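Local coordinates for inositol monophosphatase family protein (Staphylococcus aureus subsp. aureus MSSA476, PDB 4I3Y), which probably hydrolyses inositol monophosphates to inositol and phosphate, using magnesium and inhibited by lithium, as in other members of its family, at residues Leu48-Asp53 with Ala100-Gln105; Asp94-Thr99 with Glu107-Ile112; Val126-His131 with Cys191-Met196; Thr209-Trp214 with Ala244-Ser249. All blocks are in the same frame, centred on the assembly; numbering follows the deposited sequence.

Contact 1. Residues Leu48-Asp53 with Ala100-Gln105; sequences LVTNVD and ANLVKQ
Strand 48-50, whose L48 and T50 touch V103, passes helix 100-105 with axes 8.8 Å apart at closest approach and their N-to-C directions 72° apart. V103 fills the space between two strand side chains. Its CG1 lies anti to the backbone N (chi1 168°), which leaves CG2 beside that N and facing the strand. V103 CG2 meets T50 CG2 at 3.6 Å and L48 CD2 at 4.0 Å. T50 and V103 lie side by side, pointing opposite ways, and L48 comes in square to V103. The residue before V103, L102, sets its CD2 against the start of helix 51-67, 3.9 Å from V52 CB and 3.8 Å from T50 OG1. T50 and D53 form a capping box at that helix start. D53 OD1 takes two bonds: T50 N at 2.8 Å comes from above the carboxylate plane, and T50 OG1 at 2.6 Å comes nearly along the C-O bond. T50 OG1 takes a weak bond from V52 N. The box ties down the carboxylate; the nearest atom of the D53 side chain lies about 4 Å from the bound magnesium, consistent with a second-shell place, and D53 OD2 is bonded to T99 OG1. K104 makes a cation-pi contact with F183 of the second subunit. Strand 39-41 pairs with 48-50 and packs on V103 through T39, while I34 of helix 12-35 and I96 of strand 89-97 pack on L102.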
loop_
_atom_site.group_PDB
_atom_site.type_symbol
_atom_site.label_atom_id
_atom_site.label_comp_id
_atom_site.label_asym_id
_atom_site.label_seq_id
_atom_site.Cartn_x
_atom_site.Cartn_y
_atom_site.Cartn_z
ATOM N N LEU A 48 -6.331 16.096 9.287
ATOM C CA LEU A 48 -7.779 15.739 9.346
ATOM C C LEU A 48 -8.208 14.951 10.607
ATOM O O LEU A 48 -7.412 14.212 11.178
ATOM C CB LEU A 48 -8.126 14.907 8.120
ATOM C CG LEU A 48 -8.627 15.607 6.874
ATOM C CD1 LEU A 48 -8.088 17.003 6.734
ATOM C CD2 LEU A 48 -8.468 14.775 5.601
ATOM N N VAL A 49 -9.475 15.094 10.993
ATOM C CA VAL A 49 -10.103 14.262 12.036
ATOM C C VAL A 49 -11.554 14.043 11.645
ATOM O O VAL A 49 -12.185 14.945 11.081
ATOM C CB VAL A 49 -9.954 14.821 13.512
ATOM C CG1 VAL A 49 -10.564 16.224 13.709
ATOM C CG2 VAL A 49 -10.614 13.870 14.502
ATOM N N THR A 50 -12.051 12.822 11.822
ATOM C CA THR A 50 -13.445 12.589 11.446
ATOM C C THR A 50 -14.260 12.108 12.644
ATOM O O THR A 50 -13.729 11.899 13.733
ATOM C CB THR A 50 -13.565 11.516 10.346
ATOM O OG1 THR A 50 -13.239 10.226 10.890
ATOM C CG2 THR A 50 -12.636 11.876 9.126
ATOM N N ASN A 51 -15.545 11.927 12.402
ATOM C CA ASN A 51 -16.457 11.373 13.363
ATOM C C ASN A 51 -16.070 9.941 13.651
ATOM O O ASN A 51 -16.332 9.451 14.746
ATOM C CB ASN A 51 -17.858 11.411 12.787
ATOM C CG ASN A 51 -18.006 10.476 11.615
ATOM O OD1 ASN A 51 -18.768 9.499 11.687
ATOM N ND2 ASN A 51 -17.276 10.738 10.530
ATOM N N VAL A 52 -15.423 9.269 12.686
ATOM C CA VAL A 52 -14.946 7.910 12.927
ATOM C C VAL A 52 -13.848 7.927 14.016
ATOM O O VAL A 52 -13.911 7.162 15.009
ATOM C CB VAL A 52 -14.430 7.236 11.645
ATOM C CG1 VAL A 52 -13.872 5.833 11.934
ATOM C CG2 VAL A 52 -15.495 7.231 10.530
ATOM N N ASP A 53 -12.819 8.762 13.819
ATOM C CA ASP A 53 -11.779 8.919 14.841
ATOM C C ASP A 53 -12.436 9.220 16.208
ATOM O O ASP A 53 -12.130 8.565 17.198
ATOM C CB ASP A 53 -10.808 10.099 14.532
ATOM C CG ASP A 53 -10.206 10.063 13.129
ATOM O OD1 ASP A 53 -10.968 10.230 12.115
ATOM O OD2 ASP A 53 -8.944 9.880 13.055
ATOM N N ALA A 100 -5.914 10.320 6.858
ATOM C CA ALA A 100 -5.928 10.807 5.474
ATOM C C ALA A 100 -6.334 9.659 4.555
ATOM O O ALA A 100 -7.173 9.832 3.710
ATOM C CB ALA A 100 -4.560 11.431 5.060
ATOM N N ASN A 101 -5.769 8.458 4.773
ATOM C CA ASN A 101 -6.131 7.292 3.968
ATOM C C ASN A 101 -7.568 6.893 4.219
ATOM O O ASN A 101 -8.263 6.492 3.289
ATOM C CB ASN A 101 -5.238 6.088 4.314
ATOM C CG ASN A 101 -3.869 6.202 3.735
ATOM O OD1 ASN A 101 -3.617 7.031 2.841
ATOM N ND2 ASN A 101 -2.954 5.409 4.250
ATOM N N LEU A 102 -8.024 6.937 5.467
ATOM C CA LEU A 102 -9.490 6.723 5.703
ATOM C C LEU A 102 -10.375 7.616 4.845
ATOM O O LEU A 102 -11.321 7.130 4.194
ATOM C CB LEU A 102 -9.829 6.913 7.211
ATOM C CG LEU A 102 -11.322 7.010 7.571
ATOM C CD1 LEU A 102 -12.023 5.758 7.146
ATOM C CD2 LEU A 102 -11.602 7.323 9.028
ATOM N N VAL A 103 -10.073 8.926 4.822
ATOM C CA VAL A 103 -10.907 9.917 4.151
ATOM C C VAL A 103 -10.798 9.750 2.651
ATOM O O VAL A 103 -11.821 9.707 1.952
ATOM C CB VAL A 103 -10.510 11.389 4.580
ATOM C CG1 VAL A 103 -11.153 12.455 3.695
ATOM C CG2 VAL A 103 -10.875 11.669 6.029
ATOM N N LYS A 104 -9.557 9.715 2.137
ATOM C CA LYS A 104 -9.333 9.621 0.676
ATOM C C LYS A 104 -9.579 8.222 0.102
ATOM O O LYS A 104 -9.926 8.084 -1.068
ATOM C CB LYS A 104 -7.915 10.102 0.296
ATOM C CG LYS A 104 -7.622 11.548 0.676
ATOM C CD LYS A 104 -8.553 12.540 -0.037
ATOM C CE LYS A 104 -8.493 13.941 0.627
ATOM N NZ LYS A 104 -9.229 14.958 -0.191
ATOM N N GLN A 105 -9.373 7.164 0.889
ATOM C CA GLN A 105 -9.359 5.864 0.272
ATOM C C GLN A 105 -10.260 4.839 0.922
ATOM O O GLN A 105 -10.522 3.758 0.317
ATOM C CB GLN A 105 -7.932 5.295 0.259
ATOM C CG GLN A 105 -6.817 6.203 -0.341
ATOM C CD GLN A 105 -5.550 5.348 -0.552
ATOM O OE1 GLN A 105 -4.512 5.508 0.157
ATOM N NE2 GLN A 105 -5.661 4.373 -1.448
#

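Contact 2. Residues Asp94-Thr99 with Glu107-Ile112; sequences DPIDGT and EDYCII. With MG (magnesium ion), chain D; PO4 (phosphate ion), chain C.
D97 and I112 lose the most surface here, and they meet on the same side of an antiparallel strand pair. I112 CD1 lies 3.5 Å from D97 CB and also touches its carboxylate, the two side chains crossing at a slant. C110 SG lies beside D97 as well. With CG anti to the backbone N (chi1 174°), D97 presents OD2 to G192 N, which bonds to it from the start of helix 191-200. D97 N gives to C110 O at 2.7 Å and C110 N to D97 O, while D94 and I112 exchange a second pair of bonds. The register slips by one residue between these pairs, a beta bulge. At the bulge the I96 carbonyl points to the metal: magnesium is bound by I96 O at 2.1 Å and D94 OD1 at 2.0 Å, with E76, a water and two phosphate oxygens completing six ligands. Y109 comes third; its ring passes I96 obliquely, I96 CD1 to Y109 CD1 being 3.7 Å, and its CB packs on G98 O. G98 N and T99 N both give to phosphate O2, at 2.9 and 3.0 Å, at the start of helix 99-105. This phosphate, probably from the crystallisation medium, sits where a substrate phosphate would be expected. DPIDGT is the signature of the family's metal and phosphate site. Strands 89-97 and 110-117 are neighbours in the large mixed sheet. Helix 51-67 packs on P95 and I96, L102 of helix 99-105 on I96 and Y109, and helix 191-200 on D97 and C110.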
loop_
_atom_site.group_PDB
_atom_site.type_symbol
_atom_site.label_atom_id
_atom_site.label_comp_id
_atom_site.label_asym_id
_atom_site.label_seq_id
_atom_site.Cartn_x
_atom_site.Cartn_y
_atom_site.Cartn_z
ATOM N N ASP A 94 -4.385 5.507 19.321
ATOM C CA ASP A 94 -4.659 6.258 18.088
ATOM C C ASP A 94 -5.975 5.705 17.499
ATOM O O ASP A 94 -5.975 4.564 16.990
ATOM C CB ASP A 94 -3.534 6.045 17.096
ATOM C CG ASP A 94 -3.565 7.062 15.993
ATOM O OD1 ASP A 94 -4.659 7.600 15.702
ATOM O OD2 ASP A 94 -2.470 7.354 15.511
ATOM N N PRO A 95 -7.096 6.467 17.608
ATOM C CA PRO A 95 -8.335 5.777 17.249
ATOM C C PRO A 95 -8.429 5.473 15.767
ATOM O O PRO A 95 -8.985 4.433 15.380
ATOM C CB PRO A 95 -9.413 6.729 17.719
ATOM C CG PRO A 95 -8.737 8.119 17.710
ATOM C CD PRO A 95 -7.332 7.832 18.156
ATOM N N ILE A 96 -7.926 6.380 14.916
ATOM C CA ILE A 96 -7.694 5.989 13.526
ATOM C C ILE A 96 -6.273 6.482 13.189
ATOM O O ILE A 96 -6.025 7.677 13.222
ATOM C CB ILE A 96 -8.692 6.622 12.539
ATOM C CG1 ILE A 96 -10.139 6.042 12.699
ATOM C CG2 ILE A 96 -8.150 6.503 11.089
ATOM C CD1 ILE A 96 -10.278 4.648 12.129
ATOM N N ASP A 97 -5.358 5.557 12.900
ATOM C CA ASP A 97 -4.042 5.953 12.476
ATOM C C ASP A 97 -4.089 5.855 10.938
ATOM O O ASP A 97 -4.506 4.856 10.431
ATOM C CB ASP A 97 -2.936 5.106 13.073
ATOM C CG ASP A 97 -1.557 5.486 12.477
ATOM O OD1 ASP A 97 -1.210 6.680 12.598
ATOM O OD2 ASP A 97 -0.857 4.607 11.921
ATOM N N GLY A 98 -3.681 6.905 10.224
ATOM C CA GLY A 98 -3.965 7.030 8.793
ATOM C C GLY A 98 -5.343 7.612 8.450
ATOM O O GLY A 98 -6.022 7.148 7.512
ATOM N N THR A 99 -5.750 8.651 9.177
ATOM C CA THR A 99 -6.989 9.381 8.879
ATOM C C THR A 99 -7.053 9.867 7.424
ATOM O O THR A 99 -8.113 9.829 6.807
ATOM C CB THR A 99 -7.179 10.556 9.879
ATOM O OG1 THR A 99 -7.027 10.034 11.214
ATOM C CG2 THR A 99 -8.553 11.134 9.772
ATOM N N GLU A 107 -9.217 2.845 3.054
ATOM C CA GLU A 107 -8.398 1.675 3.041
ATOM C C GLU A 107 -7.073 2.111 3.618
ATOM O O GLU A 107 -6.780 3.307 3.638
ATOM C CB GLU A 107 -8.179 1.158 1.611
ATOM C CG GLU A 107 -7.533 -0.209 1.607
ATOM C CD GLU A 107 -7.553 -0.885 0.246
ATOM O OE1 GLU A 107 -8.242 -0.428 -0.679
ATOM O OE2 GLU A 107 -6.899 -1.930 0.119
ATOM N N ASP A 108 -6.266 1.159 4.049
ATOM C CA ASP A 108 -4.912 1.533 4.572
ATOM C C ASP A 108 -4.969 2.443 5.791
ATOM O O ASP A 108 -4.241 3.471 5.875
ATOM C CB ASP A 108 -3.996 2.109 3.465
ATOM C CG ASP A 108 -3.635 1.043 2.437
ATOM O OD1 ASP A 108 -3.774 -0.153 2.790
ATOM O OD2 ASP A 108 -3.198 1.364 1.319
ATOM N N TYR A 109 -5.767 2.036 6.766
ATOM C CA TYR A 109 -5.769 2.757 8.063
ATOM C C TYR A 109 -5.970 1.702 9.152
ATOM O O TYR A 109 -6.438 0.625 8.860
ATOM C CB TYR A 109 -6.808 3.937 8.121
ATOM C CG TYR A 109 -8.215 3.451 7.961
ATOM C CD1 TYR A 109 -8.981 3.051 9.073
ATOM C CD2 TYR A 109 -8.766 3.259 6.709
ATOM C CE1 TYR A 109 -10.260 2.520 8.937
ATOM C CE2 TYR A 109 -10.071 2.739 6.572
ATOM C CZ TYR A 109 -10.804 2.371 7.685
ATOM O OH TYR A 109 -12.102 1.856 7.530
ATOM N N CYS A 110 -5.667 2.032 10.419
ATOM C CA CYS A 110 -5.741 1.085 11.481
ATOM C C CYS A 110 -6.116 1.788 12.787
ATOM O O CYS A 110 -6.192 3.037 12.860
ATOM C CB CYS A 110 -4.359 0.368 11.620
ATOM S SG CYS A 110 -2.952 1.497 11.958
ATOM N N ILE A 111 -6.384 0.983 13.801
ATOM C CA ILE A 111 -6.613 1.491 15.138
ATOM C C ILE A 111 -5.401 1.014 15.948
ATOM O O ILE A 111 -5.038 -0.167 15.864
ATOM C CB ILE A 111 -7.903 0.903 15.730
ATOM C CG1 ILE A 111 -9.102 1.252 14.887
ATOM C CG2 ILE A 111 -8.147 1.362 17.182
ATOM C CD1 ILE A 111 -10.370 0.560 15.393
ATOM N N ILE A 112 -4.767 1.924 16.690
ATOM C CA ILE A 112 -3.620 1.580 17.514
ATOM C C ILE A 112 -3.919 1.624 19.043
ATOM O O ILE A 112 -4.381 2.663 19.610
ATOM C CB ILE A 112 -2.367 2.440 17.186
ATOM C CG1 ILE A 112 -2.083 2.327 15.677
ATOM C CG2 ILE A 112 -1.144 2.009 18.038
ATOM C CD1 ILE A 112 -0.900 3.149 15.154
HETATM MG MG MG D . -4.954 9.080 14.450
HETATM P P PO4 C . -3.640 10.205 12.394
HETATM O O1 PO4 C . -2.893 11.528 12.600
HETATM O O2 PO4 C . -3.601 9.745 10.914
HETATM O O3 PO4 C . -2.921 9.216 13.279
HETATM O O4 PO4 C . -5.142 10.478 12.731
HETATM O O HOH W 1 -7.032 9.619 15.207
#

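Contact 3. Residues Val126-His131 with Cys191-Met196; sequences VYDYPH and CGLDSM
V126 has the largest share of this contact, pointing both methyl groups at helix 191-196. Its CG1 is anti to the backbone N (chi1 -178°) and rests against the helix backbone, 3.9 Å from G192 O. G192 has no side chain, which lets the strand come close: the CA atoms of V126 and G192 are 6.5 Å apart. The other methyl, CG2, meets M196 CE tip to tip at 3.9 Å. M196 reaches it with a chain bent at both chi2 and chi3, the latter at 106°. Strand 120-128 belongs to the large mixed sheet, and the segments 126-128 and 191-196 run at 95° to each other. On the helix's other side C191, D194 and S195 touch H206 of strand 205-208 in the second sheet, so the helix is a middle layer of the five-layered alpha/beta fold. L193 CD2 touches D128 CB at 3.8 Å and also lies against CG and OD2 of its carboxylate. D128 CG lies opposite its backbone N (chi1 179°), which brings the carboxylate beside that methyl. D128 OD1 takes a weak bond from H131 N. S195 OG gives to C191 O at 2.7 Å, from the opposite face of the carbonyl to S195 N.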
loop_
_atom_site.group_PDB
_atom_site.type_symbol
_atom_site.label_atom_id
_atom_site.label_comp_id
_atom_site.label_asym_id
_atom_site.label_seq_id
_atom_site.Cartn_x
_atom_site.Cartn_y
_atom_site.Cartn_z
ATOM N N VAL A 126 -2.557 -3.376 16.754
ATOM C CA VAL A 126 -2.711 -2.649 15.492
ATOM C C VAL A 126 -3.794 -3.339 14.674
ATOM O O VAL A 126 -3.597 -4.449 14.140
ATOM C CB VAL A 126 -1.420 -2.520 14.667
ATOM C CG1 VAL A 126 -1.719 -1.688 13.403
ATOM C CG2 VAL A 126 -0.305 -1.842 15.486
ATOM N N TYR A 127 -4.949 -2.684 14.595
ATOM C CA TYR A 127 -6.075 -3.315 13.899
ATOM C C TYR A 127 -6.204 -2.746 12.530
ATOM O O TYR A 127 -6.749 -1.614 12.375
ATOM C CB TYR A 127 -7.427 -3.146 14.662
ATOM C CG TYR A 127 -8.578 -3.968 14.088
ATOM C CD1 TYR A 127 -8.342 -5.112 13.301
ATOM C CD2 TYR A 127 -9.924 -3.617 14.367
ATOM C CE1 TYR A 127 -9.388 -5.847 12.776
ATOM C CE2 TYR A 127 -10.998 -4.341 13.829
ATOM C CZ TYR A 127 -10.716 -5.442 13.051
ATOM O OH TYR A 127 -11.747 -6.152 12.554
ATOM N N ASP A 128 -5.770 -3.536 11.547
ATOM C CA ASP A 128 -5.969 -3.178 10.138
ATOM C C ASP A 128 -7.408 -3.513 9.790
ATOM O O ASP A 128 -7.710 -4.643 9.385
ATOM C CB ASP A 128 -4.994 -3.985 9.317
ATOM C CG ASP A 128 -5.107 -3.739 7.817
ATOM O OD1 ASP A 128 -6.044 -3.149 7.337
ATOM O OD2 ASP A 128 -4.225 -4.203 7.118
ATOM N N TYR A 129 -8.300 -2.545 10.007
ATOM C CA TYR A 129 -9.719 -2.837 9.936
ATOM C C TYR A 129 -10.150 -3.108 8.469
ATOM O O TYR A 129 -10.914 -4.049 8.228
ATOM C CB TYR A 129 -10.579 -1.757 10.595
ATOM C CG TYR A 129 -12.017 -1.836 10.120
ATOM C CD1 TYR A 129 -12.887 -2.787 10.655
ATOM C CD2 TYR A 129 -12.470 -1.036 9.098
ATOM C CE1 TYR A 129 -14.176 -2.908 10.198
ATOM C CE2 TYR A 129 -13.757 -1.142 8.633
ATOM C CZ TYR A 129 -14.592 -2.091 9.212
ATOM O OH TYR A 129 -15.839 -2.270 8.757
ATOM N N PRO A 130 -9.652 -2.318 7.491
ATOM C CA PRO A 130 -10.125 -2.573 6.098
ATOM C C PRO A 130 -9.858 -4.023 5.662
ATOM O O PRO A 130 -10.616 -4.586 4.839
ATOM C CB PRO A 130 -9.310 -1.580 5.252
ATOM C CG PRO A 130 -9.033 -0.453 6.237
ATOM C CD PRO A 130 -8.727 -1.162 7.539
ATOM N N HIS A 131 -8.823 -4.648 6.223
ATOM C CA HIS A 131 -8.510 -5.999 5.798
ATOM C C HIS A 131 -8.796 -7.010 6.892
ATOM O O HIS A 131 -8.435 -8.153 6.735
ATOM C CB HIS A 131 -7.103 -6.117 5.179
ATOM C CG HIS A 131 -7.031 -5.485 3.825
ATOM N ND1 HIS A 131 -6.361 -4.303 3.588
ATOM C CD2 HIS A 131 -7.673 -5.785 2.673
ATOM C CE1 HIS A 131 -6.531 -3.940 2.328
ATOM N NE2 HIS A 131 -7.337 -4.819 1.753
ATOM N N CYS A 191 1.314 4.979 9.874
ATOM C CA CYS A 191 2.495 4.571 10.658
ATOM C C CYS A 191 2.388 3.133 11.173
ATOM O O CYS A 191 3.329 2.362 11.079
ATOM C CB CYS A 191 2.724 5.507 11.848
ATOM S SG CYS A 191 4.271 5.187 12.724
ATOM N N GLY A 192 1.248 2.794 11.773
ATOM C CA GLY A 192 1.093 1.447 12.274
ATOM C C GLY A 192 1.132 0.382 11.225
ATOM O O GLY A 192 1.564 -0.710 11.493
ATOM N N LEU A 193 0.641 0.666 10.018
ATOM C CA LEU A 193 0.662 -0.345 8.971
ATOM C C LEU A 193 2.036 -0.477 8.315
ATOM O O LEU A 193 2.528 -1.611 8.008
ATOM C CB LEU A 193 -0.390 0.013 7.884
ATOM C CG LEU A 193 -1.832 -0.178 8.448
ATOM C CD1 LEU A 193 -2.799 0.090 7.297
ATOM C CD2 LEU A 193 -2.133 -1.544 9.101
ATOM N N ASP A 194 2.653 0.670 8.026
ATOM C CA ASP A 194 3.993 0.621 7.480
ATOM C C ASP A 194 4.890 -0.059 8.546
ATOM O O ASP A 194 5.849 -0.786 8.184
ATOM C CB ASP A 194 4.541 2.044 7.194
ATOM C CG ASP A 194 3.967 2.684 5.929
ATOM O OD1 ASP A 194 4.428 2.355 4.778
ATOM O OD2 ASP A 194 3.100 3.603 6.117
ATOM N N SER A 195 4.595 0.134 9.854
ATOM C CA SER A 195 5.421 -0.570 10.905
ATOM C C SER A 195 5.246 -2.055 10.855
ATOM O O SER A 195 6.215 -2.819 10.927
ATOM C CB SER A 195 5.118 -0.067 12.300
ATOM O OG SER A 195 5.459 1.306 12.337
ATOM N N MET A 196 4.000 -2.483 10.663
ATOM C CA MET A 196 3.730 -3.916 10.621
ATOM C C MET A 196 4.364 -4.557 9.385
ATOM O O MET A 196 4.711 -5.738 9.409
ATOM C CB MET A 196 2.230 -4.219 10.604
ATOM C CG MET A 196 1.512 -4.033 11.929
ATOM S SD MET A 196 2.277 -4.924 13.355
ATOM C CE MET A 196 2.996 -3.483 14.158
#

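Contact 4. Residues Thr209-Trp214 with Ala244-Ser249; sequences TNPKPW and APFIIS
P211 lies against the A244 carbonyl, and this is the tight part of the contact. Both P211 CG and P211 CD stand 3.0 Å from A244 O, so the ring edge is pressed onto a carbonyl oxygen. A similar contact runs the other way: P245 sets its ring against the backbone of T209, with P245 CG 3.4 Å from T209 O. The CA atoms come nearest here, T209 to P245, at 4.1 Å. The two segments share no hydrogen bond, and each proline uses its ring carbons against a peptide oxygen. The packing is looser on the inner side. There P211 CG approaches the F246 ring obliquely, 4.2 Å from F246 CD2. The outer side faces solvent: N210 is exposed, and the side chains of T209 and N210 both leave their backbone away from 244-249. Strand 246-249 pairs with strand 205-208 in the smaller mixed sheet, with backbone hydrogen bonding between F246 and N208. The contact therefore marks where 205-208 leaves its partner and turns toward helix 213-216. K212 N bonds to D215 there, and the segment leads into W214 and D215, the Trp-Asp start of the second sequence signature of the inositol monophosphatase family.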
loop_
_atom_site.group_PDB
_atom_site.type_symbol
_atom_site.label_atom_id
_atom_site.label_comp_id
_atom_site.label_asym_id
_atom_site.label_seq_id
_atom_site.Cartn_x
_atom_site.Cartn_y
_atom_site.Cartn_z
ATOM N N THR A 209 9.655 11.004 10.992
ATOM C CA THR A 209 10.551 12.012 11.602
ATOM C C THR A 209 9.842 12.909 12.595
ATOM O O THR A 209 10.438 13.797 13.144
ATOM C CB THR A 209 11.221 12.970 10.586
ATOM O OG1 THR A 209 10.194 13.665 9.866
ATOM C CG2 THR A 209 12.071 12.212 9.664
ATOM N N ASN A 210 8.558 12.700 12.803
ATOM C CA ASN A 210 7.874 13.465 13.798
ATOM C C ASN A 210 6.568 12.815 14.264
ATOM O O ASN A 210 5.504 13.430 14.128
ATOM C CB ASN A 210 7.652 14.880 13.261
ATOM C CG ASN A 210 7.051 15.809 14.301
ATOM O OD1 ASN A 210 6.230 16.688 13.968
ATOM N ND2 ASN A 210 7.439 15.621 15.572
ATOM N N PRO A 211 6.638 11.578 14.806
ATOM C CA PRO A 211 5.394 10.962 15.246
ATOM C C PRO A 211 4.920 11.449 16.622
ATOM O O PRO A 211 5.742 11.815 17.477
ATOM C CB PRO A 211 5.772 9.487 15.394
ATOM C CG PRO A 211 7.211 9.509 15.822
ATOM C CD PRO A 211 7.806 10.725 15.123
ATOM N N LYS A 212 3.625 11.321 16.863
ATOM C CA LYS A 212 3.057 11.522 18.193
ATOM C C LYS A 212 3.141 10.226 18.959
ATOM O O LYS A 212 3.340 9.170 18.348
ATOM C CB LYS A 212 1.612 11.941 18.067
ATOM C CG LYS A 212 1.520 13.291 17.366
ATOM C CD LYS A 212 1.891 14.460 18.284
ATOM C CE LYS A 212 2.639 15.609 17.604
ATOM N NZ LYS A 212 2.686 15.479 16.107
ATOM N N PRO A 213 2.946 10.287 20.291
ATOM C CA PRO A 213 3.008 9.090 21.131
ATOM C C PRO A 213 2.104 7.933 20.581
ATOM O O PRO A 213 2.556 6.770 20.543
ATOM C CB PRO A 213 2.472 9.605 22.492
ATOM C CG PRO A 213 2.989 11.012 22.525
ATOM C CD PRO A 213 2.831 11.529 21.103
ATOM N N TRP A 214 0.879 8.288 20.183
ATOM C CA TRP A 214 -0.145 7.321 19.744
ATOM C C TRP A 214 0.186 6.689 18.368
ATOM O O TRP A 214 -0.229 5.573 18.124
ATOM C CB TRP A 214 -1.547 7.955 19.757
ATOM C CG TRP A 214 -1.559 9.344 19.147
ATOM C CD1 TRP A 214 -1.548 9.640 17.807
ATOM C CD2 TRP A 214 -1.517 10.608 19.839
ATOM N NE1 TRP A 214 -1.542 11.000 17.627
ATOM C CE2 TRP A 214 -1.546 11.622 18.853
ATOM C CE3 TRP A 214 -1.518 10.976 21.196
ATOM C CZ2 TRP A 214 -1.554 13.006 19.165
ATOM C CZ3 TRP A 214 -1.508 12.361 21.515
ATOM C CH2 TRP A 214 -1.522 13.354 20.513
ATOM N N ALA A 244 9.109 10.988 19.451
ATOM C CA ALA A 244 10.449 11.409 18.953
ATOM C C ALA A 244 10.576 10.973 17.501
ATOM O O ALA A 244 9.909 9.992 17.111
ATOM C CB ALA A 244 11.598 10.834 19.790
ATOM N N PRO A 245 11.432 11.667 16.699
ATOM C CA PRO A 245 11.743 11.156 15.392
ATOM C C PRO A 245 12.164 9.690 15.559
ATOM O O PRO A 245 12.930 9.377 16.480
ATOM C CB PRO A 245 12.941 12.052 14.964
ATOM C CG PRO A 245 12.650 13.390 15.629
ATOM C CD PRO A 245 12.192 12.905 16.985
ATOM N N PHE A 246 11.653 8.798 14.715
ATOM C CA PHE A 246 11.811 7.386 14.984
ATOM C C PHE A 246 11.978 6.553 13.765
ATOM O O PHE A 246 11.568 6.932 12.676
ATOM C CB PHE A 246 10.634 6.836 15.892
ATOM C CG PHE A 246 9.679 5.874 15.203
ATOM C CD1 PHE A 246 9.460 4.592 15.733
ATOM C CD2 PHE A 246 8.989 6.221 14.013
ATOM C CE1 PHE A 246 8.599 3.690 15.096
ATOM C CE2 PHE A 246 8.111 5.328 13.400
ATOM C CZ PHE A 246 7.934 4.054 13.907
ATOM N N ILE A 247 12.622 5.396 13.963
ATOM C CA ILE A 247 12.715 4.363 12.981
ATOM C C ILE A 247 12.262 3.036 13.620
ATOM O O ILE A 247 12.566 2.770 14.768
ATOM C CB ILE A 247 14.171 4.214 12.451
ATOM C CG1 ILE A 247 14.256 3.036 11.468
ATOM C CG2 ILE A 247 15.166 4.043 13.633
ATOM C CD1 ILE A 247 15.508 3.015 10.563
ATOM N N ILE A 248 11.453 2.257 12.924
ATOM C CA ILE A 248 11.357 0.803 13.228
ATOM C C ILE A 248 12.048 0.038 12.081
ATOM O O ILE A 248 11.767 0.306 10.903
ATOM C CB ILE A 248 9.908 0.341 13.484
ATOM C CG1 ILE A 248 9.915 -1.147 13.902
ATOM C CG2 ILE A 248 8.995 0.703 12.287
ATOM C CD1 ILE A 248 8.566 -1.546 14.459
ATOM N N SER A 249 12.973 -0.879 12.408
ATOM C CA SER A 249 13.808 -1.498 11.374
ATOM C C SER A 249 14.161 -2.917 11.653
ATOM O O SER A 249 14.317 -3.349 12.812
ATOM C CB SER A 249 15.121 -0.684 11.211
ATOM O OG SER A 249 16.102 -1.412 10.490
#

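Overall arrangement
Contacts 1, 2 and 3 are buried, while contact 4 is partly open to solvent. Contact 2 is the polar centre, with paired backbones and a metal site. Contact 1 joins it through the bond from D53 to T99, and helix 99-105 links the two strands of contact 2. Contact 3 adjoins it from the other side: strands 110-117 and 120-128 are neighbours in one sheet, and G192 bonds to D97. Contacts 1 and 3 are mainly apolar strand-to-helix packing. Contact 4 belongs to the second sheet and relies on proline rings. It meets contact 3 where S195 touches I248, and contact 2 where W214 nears D94.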